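Local coordinates for hypothetical protein Atu3615 (Agrobacterium tumefaciens str. C58, PDB 1ZNP) that is of unknown function but belongs to the DUF985 branch of the cupin superfamily, with a fold built mainly of beta strands, at residues W55-D60 with S132-E137. Residues are numbered along the deposited sequence; the frame is centred on the assembly and turned at random.
Sequences WHRVTD and SFVMAE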
loop_
_atom_site.group_PDB
_atom_site.type_symbol
_atom_site.label_atom_id
_atom_site.label_comp_id
_atom_site.label_asym_id
_atom_site.label_seq_id
_atom_site.Cartn_x
_atom_site.Cartn_y
_atom_site.Cartn_z
ATOM N N TRP A 55 6.491 -5.842 14.959
ATOM C CA TRP A 55 6.293 -6.883 13.951
ATOM C C TRP A 55 5.704 -8.162 14.536
ATOM O O TRP A 55 6.226 -8.711 15.509
ATOM C CB TRP A 55 7.611 -7.242 13.258
ATOM C CG TRP A 55 8.133 -6.233 12.275
ATOM C CD1 TRP A 55 9.232 -5.445 12.431
ATOM C CD2 TRP A 55 7.631 -5.962 10.952
ATOM N NE1 TRP A 55 9.458 -4.706 11.289
ATOM C CE2 TRP A 55 8.492 -5.000 10.366
ATOM C CE3 TRP A 55 6.543 -6.437 10.204
ATOM C CZ2 TRP A 55 8.301 -4.506 9.073
ATOM C CZ3 TRP A 55 6.351 -5.943 8.906
ATOM C CH2 TRP A 55 7.231 -4.985 8.359
ATOM N N HIS A 56 4.630 -8.643 13.920
ATOM C CA HIS A 56 3.963 -9.855 14.373
ATOM C C HIS A 56 3.070 -10.357 13.253
ATOM O O HIS A 56 2.905 -9.686 12.228
ATOM C CB HIS A 56 3.082 -9.551 15.581
ATOM C CG HIS A 56 1.974 -8.592 15.276
ATOM N ND1 HIS A 56 2.191 -7.247 15.062
ATOM C CD2 HIS A 56 0.648 -8.795 15.080
ATOM C CE1 HIS A 56 1.049 -6.664 14.746
ATOM N NE2 HIS A 56 0.098 -7.581 14.748
ATOM N N ARG A 57 2.486 -11.531 13.457
ATOM C CA ARG A 57 1.582 -12.086 12.469
ATOM C C ARG A 57 0.543 -13.006 13.108
ATOM O O ARG A 57 0.776 -13.591 14.173
ATOM C CB ARG A 57 2.362 -12.841 11.377
ATOM C CG ARG A 57 3.013 -14.123 11.835
ATOM C CD ARG A 57 4.004 -14.668 10.807
ATOM N NE ARG A 57 4.962 -15.561 11.460
ATOM C CZ ARG A 57 4.708 -16.813 11.844
ATOM N NH1 ARG A 57 3.524 -17.370 11.638
ATOM N NH2 ARG A 57 5.638 -17.501 12.477
ATOM N N VAL A 58 -0.618 -13.079 12.457
ATOM C CA VAL A 58 -1.709 -13.932 12.875
ATOM C C VAL A 58 -1.585 -15.062 11.860
ATOM O O VAL A 58 -1.877 -14.884 10.677
ATOM C CB VAL A 58 -3.051 -13.199 12.745
ATOM C CG1 VAL A 58 -4.170 -14.075 13.245
ATOM C CG2 VAL A 58 -3.001 -11.887 13.533
ATOM N N THR A 59 -1.130 -16.218 12.337
ATOM C CA THR A 59 -0.863 -17.373 11.486
ATOM C C THR A 59 -1.955 -17.970 10.627
ATOM O O THR A 59 -1.690 -18.381 9.501
ATOM C CB THR A 59 -0.266 -18.552 12.304
ATOM O OG1 THR A 59 -1.256 -19.064 13.206
ATOM C CG2 THR A 59 0.957 -18.101 13.096
ATOM N N ASP A 60 -3.183 -18.011 11.127
ATOM C CA ASP A 60 -4.258 -18.655 10.381
ATOM C C ASP A 60 -5.524 -17.853 10.159
ATOM O O ASP A 60 -6.614 -18.416 10.035
ATOM C CB ASP A 60 -4.614 -19.946 11.095
ATOM C CG ASP A 60 -4.786 -19.745 12.600
ATOM O OD1 ASP A 60 -4.439 -20.667 13.360
ATOM O OD2 ASP A 60 -5.272 -18.672 13.020
ATOM N N SER A 132 -2.389 -18.414 17.966
ATOM C CA SER A 132 -2.104 -18.202 16.547
ATOM C C SER A 132 -1.472 -16.822 16.371
ATOM O O SER A 132 -1.640 -16.158 15.344
ATOM C CB SER A 132 -3.395 -18.292 15.738
ATOM O OG SER A 132 -3.949 -19.587 15.857
ATOM N N PHE A 133 -0.747 -16.407 17.401
ATOM C CA PHE A 133 -0.086 -15.118 17.442
ATOM C C PHE A 133 1.408 -15.356 17.595
ATOM O O PHE A 133 1.834 -16.141 18.439
ATOM C CB PHE A 133 -0.599 -14.339 18.641
ATOM C CG PHE A 133 -0.068 -12.948 18.736
ATOM C CD1 PHE A 133 -0.635 -11.922 17.978
ATOM C CD2 PHE A 133 0.998 -12.653 19.585
ATOM C CE1 PHE A 133 -0.153 -10.619 18.056
ATOM C CE2 PHE A 133 1.496 -11.351 19.673
ATOM C CZ PHE A 133 0.915 -10.326 18.903
ATOM N N VAL A 134 2.203 -14.686 16.770
ATOM C CA VAL A 134 3.648 -14.826 16.835
ATOM C C VAL A 134 4.314 -13.505 16.517
ATOM O O VAL A 134 3.939 -12.820 15.561
ATOM C CB VAL A 134 4.179 -15.847 15.828
ATOM C CG1 VAL A 134 5.682 -15.998 16.011
ATOM C CG2 VAL A 134 3.472 -17.168 15.998
HETATM N N MSE A 135 5.314 -13.153 17.312
HETATM C CA MSE A 135 6.038 -11.913 17.100
HETATM C C MSE A 135 7.445 -12.194 16.632
HETATM O O MSE A 135 7.961 -13.300 16.813
HETATM C CB MSE A 135 6.093 -11.111 18.391
HETATM C CG MSE A 135 4.748 -10.620 18.829
HETATM SE SE MSE A 135 4.871 -9.704 20.488
HETATM C CE MSE A 135 5.714 -8.070 19.848
ATOM N N ALA A 136 8.058 -11.191 16.018
ATOM C CA ALA A 136 9.430 -11.328 15.557
ATOM C C ALA A 136 10.318 -10.931 16.725
ATOM O O ALA A 136 9.872 -10.248 17.644
ATOM C CB ALA A 136 9.680 -10.412 14.374
ATOM N N GLU A 137 11.569 -11.363 16.702
ATOM C CA GLU A 137 12.492 -11.007 17.767
ATOM C C GLU A 137 12.642 -9.496 17.670
ATOM O O GLU A 137 12.720 -8.951 16.571
ATOM C CB GLU A 137 13.842 -11.694 17.537
ATOM C CG GLU A 137 13.702 -13.125 17.025
ATOM C CD GLU A 137 12.966 -14.041 18.000
ATOM O OE1 GLU A 137 12.319 -15.013 17.536
ATOM O OE2 GLU A 137 13.044 -13.794 19.227
HETATM O O HOH W 1 8.100 -7.504 17.335
#
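R57 lays its guanidinium alongside V134, whose CB sits 4.0 Å above one face of the planar group and offset toward its rim. NH2 makes the approach, and the two side chains run the same way on one face of a two-stranded antiparallel ladder. There R57 and V134 form the hydrogen-bonded pair, joined by R57 N to V134 O at 2.9 Å and V134 N to R57 O at 3.2 Å. On the reverse face H56 and F133 are diagonal neighbours, one from each of the two non-hydrogen-bonded pairs that flank R57/V134, H56 with M135 and V58 with F133. Their ring planes differ by only 30°, yet the centroids stand 5.5 Å apart, so overlap is slight and the closest approach is H56 CD2 to F133 CE1, 3.6 Å. F133 CG is anti to the backbone N (chi1 -176°), which carries the phenyl toward the imidazole, whose ND1 is hydrogen-bonded to H54 O. Beyond the ladder the pairing continues: A136 N donates to W55 O from above the carbonyl plane, and one water donates to both W55 O and A136 O. At the other end T59 N reaches S132 O at 3.1 Å, while S132 OG donates to D60 OD1 at 2.8 Å on the syn side of the carboxylate. The salt bridge from R37 to D60 OD2 gives that carboxylate a second partner, which should stabilise its negative charge. This two-stranded antiparallel pairing joins segments 72 residues apart in a cupin-family chain; strand 108-113, one of the two edge strands of the large sheet within this chain, borders it through W108 against R57 and A136 and through backbone bonding of Q109 with H56.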